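PDB 2X9X: CELL WALL surface anchor family protein from Streptococcus pneumoniae, which forms the repeating backbone subunit of the pneumococcal pilus, a surface fibre of a kind probably involved in adhesion to host cells. Local coordinates for residues F139-N144 with K252-T257; S134-F139 with N149-N154; F66-V71 with L87-T92. The protein carries 1 engineered substitution. All blocks are in the same frame, centred on the assembly; numbering follows the deposited sequence.

Interaction 1 (F139-N144 with K252-T257). With NA (sodium ion), chain C.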
ATOM      1  N   PHE A 139     -13.098 -14.112  -7.217  1.00 13.23           N
ATOM      2  CA  PHE A 139     -13.334 -15.550  -7.311  1.00 14.39           C
ATOM      3  C   PHE A 139     -14.039 -15.836  -8.624  1.00 15.07           C
ATOM      4  O   PHE A 139     -15.170 -15.394  -8.844  1.00 15.03           O
ATOM      5  CB  PHE A 139     -14.166 -16.061  -6.123  1.00 13.78           C
ATOM      6  CG  PHE A 139     -14.501 -17.535  -6.195  1.00 15.43           C
ATOM      7  CD1 PHE A 139     -13.499 -18.491  -6.192  1.00 16.64           C
ATOM      8  CD2 PHE A 139     -15.822 -17.961  -6.252  1.00 15.23           C
ATOM      9  CE1 PHE A 139     -13.806 -19.844  -6.252  1.00 19.01           C
ATOM     10  CE2 PHE A 139     -16.135 -19.314  -6.313  1.00 17.06           C
ATOM     11  CZ  PHE A 139     -15.124 -20.254  -6.312  1.00 19.87           C
ATOM     12  N   ASN A 140     -13.356 -16.571  -9.494  1.00 15.28           N
ATOM     13  CA  ASN A 140     -13.858 -16.880 -10.822  1.00 15.30           C
ATOM     14  C   ASN A 140     -14.212 -18.361 -10.886  1.00 15.35           C
ATOM     15  O   ASN A 140     -13.371 -19.211 -10.609  1.00 16.83           O
ATOM     16  CB  ASN A 140     -12.800 -16.512 -11.864  1.00 16.40           C
ATOM     17  CG  ASN A 140     -12.387 -15.049 -11.774  1.00 17.70           C
ATOM     18  OD1 ASN A 140     -12.999 -14.186 -12.398  1.00 19.58           O
ATOM     19  ND2 ASN A 140     -11.353 -14.765 -10.984  1.00 16.66           N
ATOM     20  N   TYR A 141     -15.460 -18.661 -11.234  1.00 15.37           N
ATOM     21  CA  TYR A 141     -15.974 -20.021 -11.146  1.00 16.15           C
ATOM     22  C   TYR A 141     -17.063 -20.259 -12.183  1.00 17.72           C
ATOM     23  O   TYR A 141     -17.516 -19.330 -12.849  1.00 16.47           O
ATOM     24  CB  TYR A 141     -16.569 -20.254  -9.753  1.00 17.42           C
ATOM     25  CG  TYR A 141     -17.927 -19.605  -9.579  1.00 20.26           C
ATOM     26  CD1 TYR A 141     -18.042 -18.235  -9.376  1.00 17.99           C
ATOM     27  CD2 TYR A 141     -19.094 -20.361  -9.636  1.00 19.57           C
ATOM     28  CE1 TYR A 141     -19.280 -17.635  -9.228  1.00 20.09           C
ATOM     29  CE2 TYR A 141     -20.338 -19.771  -9.489  1.00 22.69           C
ATOM     30  CZ  TYR A 141     -20.424 -18.407  -9.287  1.00 21.38           C
ATOM     31  OH  TYR A 141     -21.657 -17.817  -9.147  1.00 20.64           O
ATOM     32  N   GLY A 142     -17.485 -21.510 -12.318  1.00 17.10           N
ATOM     33  CA  GLY A 142     -18.606 -21.834 -13.174  1.00 16.29           C
ATOM     34  C   GLY A 142     -18.605 -23.298 -13.554  1.00 17.34           C
ATOM     35  O   GLY A 142     -17.659 -24.019 -13.239  1.00 19.68           O
ATOM     36  N   ASN A 143     -19.671 -23.738 -14.217  1.00 17.44           N
ATOM     37  CA  ASN A 143     -19.771 -25.118 -14.679  1.00 19.65           C
ATOM     38  C   ASN A 143     -18.961 -25.360 -15.953  1.00 19.52           C
ATOM     39  O   ASN A 143     -18.736 -26.505 -16.349  1.00 22.38           O
ATOM     40  CB  ASN A 143     -21.234 -25.511 -14.890  1.00 23.45           C
ATOM     41  CG  ASN A 143     -22.023 -25.541 -13.594  1.00 27.92           C
ATOM     42  OD1 ASN A 143     -21.453 -25.495 -12.504  1.00 28.56           O
ATOM     43  ND2 ASN A 143     -23.342 -25.621 -13.709  1.00 33.40           N
ATOM     44  N   ASN A 144     -18.540 -24.271 -16.596  1.00 20.04           N
ATOM     45  CA  ASN A 144     -17.604 -24.338 -17.713  1.00 20.00           C
ATOM     46  C   ASN A 144     -16.226 -23.878 -17.251  1.00 19.28           C
ATOM     47  O   ASN A 144     -16.114 -23.164 -16.259  1.00 18.58           O
ATOM     48  CB  ASN A 144     -18.067 -23.436 -18.856  1.00 20.52           C
ATOM     49  CG  ASN A 144     -19.442 -23.804 -19.374  1.00 21.43           C
ATOM     50  OD1 ASN A 144     -19.753 -24.977 -19.557  1.00 26.47           O
ATOM     51  ND2 ASN A 144     -20.267 -22.794 -19.633  1.00 24.52           N
ATOM     52  N   LYS A 252     -21.322 -14.348 -13.219  1.00 17.08           N
ATOM     53  CA  LYS A 252     -20.440 -13.251 -12.853  1.00 17.71           C
ATOM     54  C   LYS A 252     -19.557 -13.684 -11.687  1.00 14.04           C
ATOM     55  O   LYS A 252     -19.973 -14.490 -10.850  1.00 17.14           O
ATOM     56  CB  LYS A 252     -21.242 -11.995 -12.499  1.00 27.45           C
ATOM     57  CG  LYS A 252     -22.155 -12.143 -11.294  1.00 32.00           C
ATOM     58  CD  LYS A 252     -22.990 -10.884 -11.085  1.00 42.99           C
ATOM     59  CE  LYS A 252     -23.844 -10.986  -9.827  1.00 53.48           C
ATOM     60  NZ  LYS A 252     -24.714  -9.792  -9.637  1.00 57.78           N
ATOM     61  N   PRO A 253     -18.326 -13.163 -11.633  1.00 16.00           N
ATOM     62  CA  PRO A 253     -17.405 -13.556 -10.562  1.00 15.86           C
ATOM     63  C   PRO A 253     -17.834 -12.972  -9.220  1.00 17.50           C
ATOM     64  O   PRO A 253     -18.683 -12.079  -9.174  1.00 17.65           O
ATOM     65  CB  PRO A 253     -16.083 -12.926 -11.009  1.00 16.90           C
ATOM     66  CG  PRO A 253     -16.514 -11.731 -11.793  1.00 16.95           C
ATOM     67  CD  PRO A 253     -17.684 -12.244 -12.588  1.00 16.08           C
ATOM     68  N   LEU A 254     -17.257 -13.482  -8.137  1.00 16.73           N
ATOM     69  CA  LEU A 254     -17.488 -12.903  -6.819  1.00 16.40           C
ATOM     70  C   LEU A 254     -16.380 -11.906  -6.522  1.00 16.47           C
ATOM     71  O   LEU A 254     -15.207 -12.183  -6.761  1.00 17.18           O
ATOM     72  CB  LEU A 254     -17.540 -13.984  -5.736  1.00 18.93           C
ATOM     73  CG  LEU A 254     -18.593 -15.081  -5.894  1.00 22.77           C
ATOM     74  CD1 LEU A 254     -18.688 -15.917  -4.615  1.00 24.86           C
ATOM     75  CD2 LEU A 254     -19.951 -14.490  -6.251  1.00 23.43           C
ATOM     76  N   ASP A 255     -16.767 -10.747  -6.003  1.00 19.37           N
ATOM     77  CA  ASP A 255     -15.855  -9.628  -5.825  1.00 19.00           C
ATOM     78  C   ASP A 255     -16.171  -8.959  -4.490  1.00 23.42           C
ATOM     79  O   ASP A 255     -17.010  -8.063  -4.428  1.00 26.74           O
ATOM     80  CB  ASP A 255     -16.048  -8.651  -6.990  1.00 23.54           C
ATOM     81  CG  ASP A 255     -15.147  -7.437  -6.905  1.00 34.12           C
ATOM     82  OD1 ASP A 255     -14.801  -7.022  -5.783  1.00 31.25           O
ATOM     83  OD2 ASP A 255     -14.796  -6.885  -7.970  1.00 40.92           O
ATOM     84  N   PRO A 256     -15.509  -9.410  -3.413  1.00 21.12           N
ATOM     85  CA  PRO A 256     -15.785  -8.938  -2.051  1.00 24.05           C
ATOM     86  C   PRO A 256     -15.249  -7.533  -1.841  1.00 21.62           C
ATOM     87  O   PRO A 256     -14.483  -7.053  -2.674  1.00 21.83           O
ATOM     88  CB  PRO A 256     -14.969  -9.907  -1.191  1.00 23.46           C
ATOM     89  CG  PRO A 256     -13.820 -10.264  -2.072  1.00 22.49           C
ATOM     90  CD  PRO A 256     -14.468 -10.453  -3.414  1.00 21.99           C
ATOM     91  N   THR A 257     -15.647  -6.882  -0.751  1.00 22.01           N
ATOM     92  CA  THR A 257     -15.090  -5.580  -0.399  0.85 22.60           C
ATOM     93  C   THR A 257     -13.862  -5.774   0.489  1.00 24.04           C
ATOM     94  O   THR A 257     -13.965  -6.267   1.614  1.00 27.84           O
ATOM     95  CB  THR A 257     -16.121  -4.685   0.318  0.85 27.75           C
ATOM     96  OG1 THR A 257     -17.290  -4.546  -0.501  0.85 34.11           O
ATOM     97  CG2 THR A 257     -15.533  -3.305   0.589  0.85 26.59           C
TER
HETATM   98 NA    NA C1625     -12.140  -7.652  -5.484  1.00 20.07          NA
HETATM   99  O   HOH W   1     -22.190 -15.210  -9.469  1.00 23.09           O
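Phe139 and Leu254 face each other through a reciprocal pair of backbone hydrogen bonds. Phe139 N gives its proton to Leu254 O at 2.9 Å, nearly straight at 173°, and Leu254 N returns the bond to Phe139 O over the same distance. Together the two bonds define a single antiparallel hydrogen-bonded pair. The side chains of the pair run side by side in the same direction. With CG of Phe139 anti to the backbone N (chi1 177°), the ring lies alongside the leucine, and its CD2 comes within 3.9 Å of Leu254 CD1.

Next along the strand, Asn140 crosses Pro253, whose CB packs 3.6 Å from Asn140 OD1. Tyr141 meets the loop one step further on. Its CE1 lies 3.6 Å from Lys252 O, approached obliquely, while the phenol reaches the same carbonyl through a water: the water donates to Lys252 O at 2.7 Å and is hydrogen-bonded to Tyr141 OH. The bridge and the water of Tyr141 hold the loop against strand 133-142.

A second layer packs round these groups. Trp56 meets the Phe139 ring and Tyr51 that of Tyr141, while Ile8 of strand 7-12 touches both Phe139 and Leu254. Just beyond the bridge, Asp255 OD1 binds a sodium ion at 2.8 Å, in a site completed by Asp136, Val137 and Glu258.

The example illustrates how an irregular linker can be joined to a sheet by a contact in which a single residue pair makes the direct backbone bonds: the loop between strands 240-246 and 260-271 meets strand 133-142 through an isolated antiparallel beta bridge, placed directly before Asp255 in a sodium site shared by strand 133-142 and this loop.

Interaction 2 (S134-F139 with N149-N154). With NA (sodium ion), chain C.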
ATOM      1  N   SER A 134      -4.045  -1.560  -0.470  1.00 12.63           N
ATOM      2  CA  SER A 134      -5.134  -2.523  -0.541  1.00 12.06           C
ATOM      3  C   SER A 134      -4.796  -3.744  -1.381  1.00 13.17           C
ATOM      4  O   SER A 134      -3.983  -3.683  -2.310  1.00 13.49           O
ATOM      5  CB  SER A 134      -6.381  -1.851  -1.122  1.00 16.27           C
ATOM      6  OG  SER A 134      -7.490  -2.730  -1.092  1.00 18.97           O
ATOM      7  N   ASN A 135      -5.439  -4.856  -1.058  1.00 14.84           N
ATOM      8  CA  ASN A 135      -5.440  -5.994  -1.959  1.00 11.60           C
ATOM      9  C   ASN A 135      -6.760  -6.005  -2.728  1.00 11.37           C
ATOM     10  O   ASN A 135      -7.557  -5.070  -2.614  1.00 13.36           O
ATOM     11  CB  ASN A 135      -5.250  -7.292  -1.187  1.00 12.60           C
ATOM     12  CG  ASN A 135      -6.467  -7.667  -0.384  1.00 14.00           C
ATOM     13  OD1 ASN A 135      -7.003  -6.904   0.416  1.00 13.77           O
ATOM     14  N   ASP A 136      -6.986  -7.054  -3.509  1.00 12.77           N
ATOM     15  CA  ASP A 136      -8.118  -7.091  -4.429  1.00 14.58           C
ATOM     16  C   ASP A 136      -8.319  -8.524  -4.915  1.00 14.21           C
ATOM     17  O   ASP A 136      -7.629  -8.981  -5.824  1.00 14.12           O
ATOM     18  CB  ASP A 136      -7.848  -6.146  -5.613  1.00 17.94           C
ATOM     19  CG  ASP A 136      -9.010  -6.066  -6.574  1.00 20.67           C
ATOM     20  OD1 ASP A 136      -9.912  -6.898  -6.447  1.00 21.66           O
ATOM     21  OD2 ASP A 136      -9.038  -5.185  -7.459  1.00 20.81           O
ATOM     22  N   VAL A 137      -9.260  -9.231  -4.300  1.00 12.56           N
ATOM     23  CA  VAL A 137      -9.511 -10.630  -4.624  0.71 12.04           C
ATOM     24  C   VAL A 137     -10.719 -10.802  -5.534  1.00 13.09           C
ATOM     25  O   VAL A 137     -11.725 -10.124  -5.372  1.00 12.89           O
ATOM     26  CB  VAL A 137      -9.748 -11.459  -3.344  0.71 14.63           C
ATOM     27  CG1 VAL A 137     -10.308 -12.837  -3.689  0.71 18.34           C
ATOM     28  CG2 VAL A 137      -8.464 -11.578  -2.542  0.71 19.34           C
ATOM     29  N   THR A 138     -10.620 -11.714  -6.491  1.00 12.11           N
ATOM     30  CA  THR A 138     -11.774 -12.074  -7.301  1.00 13.46           C
ATOM     31  C   THR A 138     -11.874 -13.596  -7.303  1.00 14.02           C
ATOM     32  O   THR A 138     -10.854 -14.288  -7.342  1.00 14.51           O
ATOM     33  CB  THR A 138     -11.666 -11.526  -8.742  1.00 15.13           C
ATOM     34  OG1 THR A 138     -11.447 -10.105  -8.700  1.00 14.63           O
ATOM     35  CG2 THR A 138     -12.943 -11.809  -9.522  1.00 17.18           C
ATOM     36  N   PHE A 139     -13.098 -14.112  -7.217  1.00 13.23           N
ATOM     37  CA  PHE A 139     -13.334 -15.550  -7.311  1.00 14.39           C
ATOM     38  C   PHE A 139     -14.039 -15.836  -8.624  1.00 15.07           C
ATOM     39  O   PHE A 139     -15.170 -15.394  -8.844  1.00 15.03           O
ATOM     40  CB  PHE A 139     -14.166 -16.061  -6.123  1.00 13.78           C
ATOM     41  CG  PHE A 139     -14.501 -17.535  -6.195  1.00 15.43           C
ATOM     42  CD1 PHE A 139     -13.499 -18.491  -6.192  1.00 16.64           C
ATOM     43  CD2 PHE A 139     -15.822 -17.961  -6.252  1.00 15.23           C
ATOM     44  CE1 PHE A 139     -13.806 -19.844  -6.252  1.00 19.01           C
ATOM     45  CE2 PHE A 139     -16.135 -19.314  -6.313  1.00 17.06           C
ATOM     46  CZ  PHE A 139     -15.124 -20.254  -6.312  1.00 19.87           C
ATOM     47  N   ASN A 149      -9.959 -13.487 -13.950  1.00 12.26           N
ATOM     48  CA  ASN A 149      -9.090 -13.269 -12.804  1.00 10.65           C
ATOM     49  C   ASN A 149      -9.253 -11.842 -12.276  1.00 12.38           C
ATOM     50  O   ASN A 149     -10.155 -11.123 -12.699  1.00 13.03           O
ATOM     51  CB  ASN A 149      -7.642 -13.553 -13.184  1.00 11.82           C
ATOM     52  CG  ASN A 149      -7.227 -12.808 -14.425  1.00 13.58           C
ATOM     53  OD1 ASN A 149      -7.433 -11.603 -14.522  1.00 13.67           O
ATOM     54  ND2 ASN A 149      -6.651 -13.521 -15.388  1.00 14.97           N
ATOM     55  N   THR A 150      -8.377 -11.430 -11.364  1.00 12.21           N
ATOM     56  CA  THR A 150      -8.550 -10.157 -10.664  1.00 12.78           C
ATOM     57  C   THR A 150      -7.791  -9.010 -11.345  1.00 10.28           C
ATOM     58  O   THR A 150      -6.777  -9.239 -11.999  1.00 12.27           O
ATOM     59  CB  THR A 150      -8.113 -10.285  -9.181  1.00 12.22           C
ATOM     60  OG1 THR A 150      -8.802  -9.316  -8.381  1.00 13.01           O
ATOM     61  CG2 THR A 150      -6.604 -10.102  -9.026  1.00 13.76           C
ATOM     62  N   PRO A 151      -8.290  -7.767 -11.210  1.00 11.23           N
ATOM     63  CA  PRO A 151      -7.579  -6.645 -11.835  1.00 12.08           C
ATOM     64  C   PRO A 151      -6.161  -6.461 -11.292  1.00 13.07           C
ATOM     65  O   PRO A 151      -5.884  -6.762 -10.123  1.00 13.34           O
ATOM     66  CB  PRO A 151      -8.446  -5.434 -11.466  1.00 12.52           C
ATOM     67  CG  PRO A 151      -9.824  -6.011 -11.322  1.00 11.72           C
ATOM     68  CD  PRO A 151      -9.600  -7.355 -10.675  1.00 13.78           C
ATOM     69  N   LYS A 152      -5.268  -5.979 -12.152  1.00 13.05           N
ATOM     70  CA  LYS A 152      -3.909  -5.628 -11.750  1.00 11.30           C
ATOM     71  C   LYS A 152      -3.800  -4.110 -11.720  1.00 11.02           C
ATOM     72  O   LYS A 152      -4.002  -3.456 -12.740  1.00 12.25           O
ATOM     73  CB  LYS A 152      -2.880  -6.201 -12.736  1.00 12.93           C
ATOM     74  CG  LYS A 152      -2.643  -7.711 -12.624  1.00 13.04           C
ATOM     75  CD  LYS A 152      -3.810  -8.506 -13.194  1.00 12.91           C
ATOM     76  CE  LYS A 152      -3.606 -10.007 -13.039  1.00 12.36           C
ATOM     77  NZ  LYS A 152      -4.838 -10.747 -13.445  1.00 13.94           N
ATOM     78  N   PRO A 153      -3.480  -3.538 -10.550  1.00 11.54           N
ATOM     79  CA  PRO A 153      -3.402  -2.074 -10.453  1.00 12.42           C
ATOM     80  C   PRO A 153      -2.180  -1.516 -11.187  1.00 12.46           C
ATOM     81  O   PRO A 153      -1.160  -2.198 -11.316  1.00 13.47           O
ATOM     82  CB  PRO A 153      -3.306  -1.821  -8.942  1.00 15.31           C
ATOM     83  CG  PRO A 153      -2.760  -3.091  -8.369  1.00 17.69           C
ATOM     84  CD  PRO A 153      -3.174  -4.214  -9.275  1.00 12.56           C
ATOM     85  N   ASN A 154      -2.286  -0.286 -11.675  1.00 12.26           N
ATOM     86  CA  ASN A 154      -1.193   0.323 -12.420  1.00 12.34           C
ATOM     87  C   ASN A 154      -1.215   1.832 -12.245  1.00 11.91           C
ATOM     88  O   ASN A 154      -2.276   2.425 -12.041  1.00 12.59           O
ATOM     89  CB  ASN A 154      -1.302  -0.043 -13.903  1.00 12.02           C
ATOM     90  CG  ASN A 154       0.004   0.149 -14.657  1.00 12.91           C
ATOM     91  OD1 ASN A 154       1.062   0.367 -14.058  1.00 13.00           O
ATOM     92  ND2 ASN A 154      -0.065   0.066 -15.983  1.00 11.77           N
TER
HETATM   93 NA    NA C1625     -12.140  -7.652  -5.484  1.00 20.07          NA
HETATM   94  O   HOH W   2      -6.521  -4.726  -8.295  1.00 19.24           O
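Thr150 meets Asp136 through its hydroxyl. Thr150 OG1 donates to Asp136 O at 2.8 Å, coming from above the carbonyl plane, 58° out of it. The threonine torsion explains the approach: at chi1 -154° its OG1 is roughly anti to the backbone N and projects at strand 133-142. Thr138 OG1 lies 2.8 Å from Thr150 OG1, so that two hydroxyls and a carbonyl form a compact polar cluster.

The carboxylate of Asp136 divides its work between its two oxygens. Asp136 OD1 binds the sodium ion at 2.5 Å, and Val137 O, the next carbonyl along the strand, binds the same ion. Asp255 and Glu258 supply the remaining protein ligands. Asp136 OD2 accepts from a water at 2.7 Å that also donates to Pro151 O, at 2.8 Å, and it forms a salt bridge with Lys219. Metal, water and lysine would be expected to stabilise the negative charge of this buried group. The side chains of Pro151 and Asp136 cross at about a right angle, with Pro151 CD 3.9 Å from Asp136 OD2.

On the loop itself, Lys152 folds back, and its NZ donates to Thr150 O at 2.9 Å in the carbonyl plane, with a further bond to Tyr232 O. Asn149 is satisfied at both ends of its amide, OD1 by Tyr232 N and ND2 by Asp231 OD1.

Beside the contact, Asn135 CG is joined covalently to Lys10 NZ, an intramolecular isopeptide bond to strand 7-12. Strand 53-59 pairs with strand 133-142. On its other side the loop makes backbone hydrogen bonds from Asn149 to Ala230 of strand 229-232 and from Asn154 to Tyr218 of strand 218-222, and so lies between these strands and strand 133-142.

Interaction 3 (F66-V71 with L87-T92); sequences FNKGTV and LTEVAT
Glu89 reaches from its strand to Gly69 in the turn opposite, and its conformation sets the contact. CG is anti to the carbonyl carbon (chi1 -61°) and the chain is extended beyond it, which brings OE2 to the turn. Gly69 N donates to Glu89 OE2 at 2.8 Å, nearly straight, on the syn side of the carboxylate. A water donating to OE2 accepts from Val71 N, giving the carboxylate a second, indirect hold on the turn.

Phe66 crosses the glutamate at about a right angle. Its CG lies opposite the backbone N at chi1 173°, presenting the ring edge, where CE2 is 3.7 Å from Glu89 OE2. Ring and carboxylate planes stand 76° apart. Lys68, extended beyond CG, slides past Glu89 in the opposite direction and lays CE 3.7 Å from Val90 O. Farther back along strand 85-90, Val71 CB packs 4.0 Å from Leu87 CD2.

Thr70 OG1 donates to Asn67 O at 2.7 Å. Residues 67-70 form a type II beta turn, with glycine at its third position as that turn favours. It interrupts strand 64-75 of the antiparallel sheet and is tied by Glu89 to strand 85-90 of the mixed sheet.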
ATOM      1  N   PHE A  66       3.417  -8.858  -1.004  1.00 16.18           N
ATOM      2  CA  PHE A  66       2.930 -10.217  -0.787  1.00 16.15           C
ATOM      3  C   PHE A  66       4.056 -11.102  -0.266  1.00 16.10           C
ATOM      4  O   PHE A  66       5.151 -11.126  -0.832  1.00 16.37           O
ATOM      5  CB  PHE A  66       2.334 -10.801  -2.075  1.00 15.04           C
ATOM      6  CG  PHE A  66       1.970 -12.258  -1.967  1.00 15.30           C
ATOM      7  CD1 PHE A  66       1.003 -12.682  -1.070  1.00 18.87           C
ATOM      8  CD2 PHE A  66       2.602 -13.206  -2.759  1.00 19.23           C
ATOM      9  CE1 PHE A  66       0.671 -14.025  -0.962  1.00 20.12           C
ATOM     10  CE2 PHE A  66       2.273 -14.550  -2.658  1.00 21.56           C
ATOM     11  CZ  PHE A  66       1.308 -14.960  -1.758  1.00 21.25           C
ATOM     12  N   ASN A  67       3.793 -11.820   0.823  1.00 14.63           N
ATOM     13  CA  ASN A  67       4.788 -12.731   1.382  1.00 16.58           C
ATOM     14  C   ASN A  67       4.689 -14.118   0.756  1.00 18.33           C
ATOM     15  O   ASN A  67       3.835 -14.923   1.130  1.00 16.96           O
ATOM     16  CB  ASN A  67       4.658 -12.807   2.905  1.00 15.88           C
ATOM     17  CG  ASN A  67       4.946 -11.480   3.576  1.00 15.37           C
ATOM     18  OD1 ASN A  67       5.808 -10.725   3.129  1.00 20.36           O
ATOM     19  ND2 ASN A  67       4.229 -11.191   4.659  1.00 16.96           N
ATOM     20  N   LYS A  68       5.558 -14.392  -0.210  1.00 18.52           N
ATOM     21  CA  LYS A  68       5.547 -15.688  -0.879  1.00 21.31           C
ATOM     22  C   LYS A  68       5.748 -16.809   0.133  1.00 21.28           C
ATOM     23  O   LYS A  68       6.525 -16.673   1.078  1.00 20.75           O
ATOM     24  CB  LYS A  68       6.609 -15.743  -1.981  1.00 23.06           C
ATOM     25  CG  LYS A  68       6.343 -14.775  -3.128  1.00 22.17           C
ATOM     26  CD  LYS A  68       7.271 -15.024  -4.307  1.00 24.97           C
ATOM     27  CE  LYS A  68       7.015 -14.022  -5.421  1.00 32.52           C
ATOM     28  NZ  LYS A  68       7.808 -14.329  -6.643  1.00 39.64           N
ATOM     29  N   GLY A  69       5.017 -17.903  -0.056  1.00 19.17           N
ATOM     30  CA  GLY A  69       5.129 -19.064   0.807  1.00 18.29           C
ATOM     31  C   GLY A  69       4.156 -19.090   1.971  1.00 19.11           C
ATOM     32  O   GLY A  69       4.111 -20.070   2.717  1.00 21.76           O
ATOM     33  N   THR A  70       3.370 -18.029   2.130  1.00 18.20           N
ATOM     34  CA  THR A  70       2.469 -17.935   3.278  1.00 15.14           C
ATOM     35  C   THR A  70       1.052 -18.439   3.012  1.00 15.94           C
ATOM     36  O   THR A  70       0.222 -18.444   3.913  1.00 19.40           O
ATOM     37  CB  THR A  70       2.387 -16.493   3.848  1.00 16.02           C
ATOM     38  OG1 THR A  70       1.863 -15.597   2.861  1.00 15.44           O
ATOM     39  CG2 THR A  70       3.760 -16.008   4.293  1.00 18.60           C
ATOM     40  N   VAL A  71       0.773 -18.873   1.786  1.00 15.87           N
ATOM     41  CA  VAL A  71      -0.583 -19.300   1.444  1.00 16.37           C
ATOM     42  C   VAL A  71      -0.943 -20.670   2.022  1.00 16.07           C
ATOM     43  O   VAL A  71      -0.233 -21.656   1.810  1.00 20.05           O
ATOM     44  CB  VAL A  71      -0.813 -19.319  -0.081  1.00 16.48           C
ATOM     45  CG1 VAL A  71      -2.231 -19.774  -0.392  1.00 20.64           C
ATOM     46  CG2 VAL A  71      -0.553 -17.935  -0.671  1.00 18.64           C
ATOM     47  N   LEU A  87      -0.804 -23.227  -7.497  1.00 18.22           N
ATOM     48  CA  LEU A  87      -0.546 -21.907  -6.941  1.00 17.00           C
ATOM     49  C   LEU A  87       0.567 -21.196  -7.700  1.00 18.24           C
ATOM     50  O   LEU A  87       1.679 -21.712  -7.822  1.00 23.02           O
ATOM     51  CB  LEU A  87      -0.187 -22.010  -5.456  1.00 17.48           C
ATOM     52  CG  LEU A  87       0.217 -20.702  -4.771  1.00 20.65           C
ATOM     53  CD1 LEU A  87      -0.979 -19.765  -4.679  1.00 20.97           C
ATOM     54  CD2 LEU A  87       0.805 -20.966  -3.391  1.00 25.01           C
ATOM     55  N   THR A  88       0.253 -20.019  -8.226  1.00 17.15           N
ATOM     56  CA  THR A  88       1.245 -19.185  -8.893  0.71 18.31           C
ATOM     57  C   THR A  88       1.452 -17.904  -8.094  1.00 17.84           C
ATOM     58  O   THR A  88       0.500 -17.174  -7.829  1.00 18.68           O
ATOM     59  CB  THR A  88       0.804 -18.821 -10.317  0.71 21.48           C
ATOM     60  OG1 THR A  88       0.634 -20.018 -11.083  0.71 24.37           O
ATOM     61  CG2 THR A  88       1.849 -17.938 -10.987  0.71 22.41           C
ATOM     62  N   GLU A  89       2.695 -17.640  -7.705  1.00 18.61           N
ATOM     63  CA  GLU A  89       3.008 -16.463  -6.903  1.00 16.60           C
ATOM     64  C   GLU A  89       3.807 -15.442  -7.703  1.00 17.99           C
ATOM     65  O   GLU A  89       4.763 -15.791  -8.400  1.00 20.60           O
ATOM     66  CB  GLU A  89       3.782 -16.862  -5.646  1.00 18.48           C
ATOM     67  CG  GLU A  89       3.018 -17.796  -4.724  1.00 19.59           C
ATOM     68  CD  GLU A  89       3.845 -18.265  -3.541  1.00 24.39           C
ATOM     69  OE1 GLU A  89       4.916 -18.877  -3.758  1.00 29.48           O
ATOM     70  OE2 GLU A  89       3.413 -18.034  -2.392  1.00 24.78           O
ATOM     71  N   VAL A  90       3.403 -14.180  -7.598  1.00 19.09           N
ATOM     72  CA  VAL A  90       4.139 -13.081  -8.211  1.00 22.34           C
ATOM     73  C   VAL A  90       4.404 -11.994  -7.173  1.00 22.89           C
ATOM     74  O   VAL A  90       3.902 -12.060  -6.050  1.00 20.47           O
ATOM     75  CB  VAL A  90       3.392 -12.486  -9.425  1.00 23.13           C
ATOM     76  CG1 VAL A  90       3.241 -13.531 -10.524  1.00 27.87           C
ATOM     77  CG2 VAL A  90       2.035 -11.928  -9.008  1.00 21.68           C
ATOM     78  N   ALA A  91       5.194 -10.994  -7.545  1.00 22.63           N
ATOM     79  CA  ALA A  91       5.556  -9.943  -6.605  1.00 25.16           C
ATOM     80  C   ALA A  91       4.325  -9.264  -6.011  1.00 24.05           C
ATOM     81  O   ALA A  91       4.330  -8.852  -4.849  1.00 21.66           O
ATOM     82  CB  ALA A  91       6.460  -8.919  -7.277  1.00 29.58           C
ATOM     83  N   THR A  92       3.266  -9.161  -6.808  1.00 21.29           N
ATOM     84  CA  THR A  92       2.093  -8.388  -6.412  1.00 18.35           C
ATOM     85  C   THR A  92       0.907  -9.240  -5.959  1.00 15.15           C
ATOM     86  O   THR A  92      -0.186  -8.720  -5.754  1.00 15.44           O
ATOM     87  CB  THR A  92       1.630  -7.445  -7.548  1.00 16.23           C
ATOM     88  OG1 THR A  92       1.371  -8.210  -8.733  1.00 17.63           O
ATOM     89  CG2 THR A  92       2.697  -6.393  -7.847  1.00 19.19           C
TER
HETATM   90  O   HOH W   3       6.274  -9.538  -2.766  1.00 29.12           O
HETATM   91  O   HOH W   4       2.461 -19.799  -0.442  1.00 23.30           O

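How the interactions relate
Read from the N terminus, interaction 3 closes first, bringing 66-71 of strand 64-75 to 87-92 across an intervening 15 residues; it is complete before the other two begin. Interactions 1 and 2 then branch from one strand, 133-142, and share Phe139. Interaction 2 closes a short loop as the chain turns back through 149-154, whereas interaction 1 waits for 252-257, after the strands of the next sheet. Their segments alternate, so the two contacts cross. They touch, Pro253 CB lying 3.6 Å from Thr138 CG2, and both supply sodium ligands. Interaction 3, its centre about 14 Å from that of interaction 2, ties the same mixed sheet, through strand 85-90, to the five-stranded sheet holding strand 64-75.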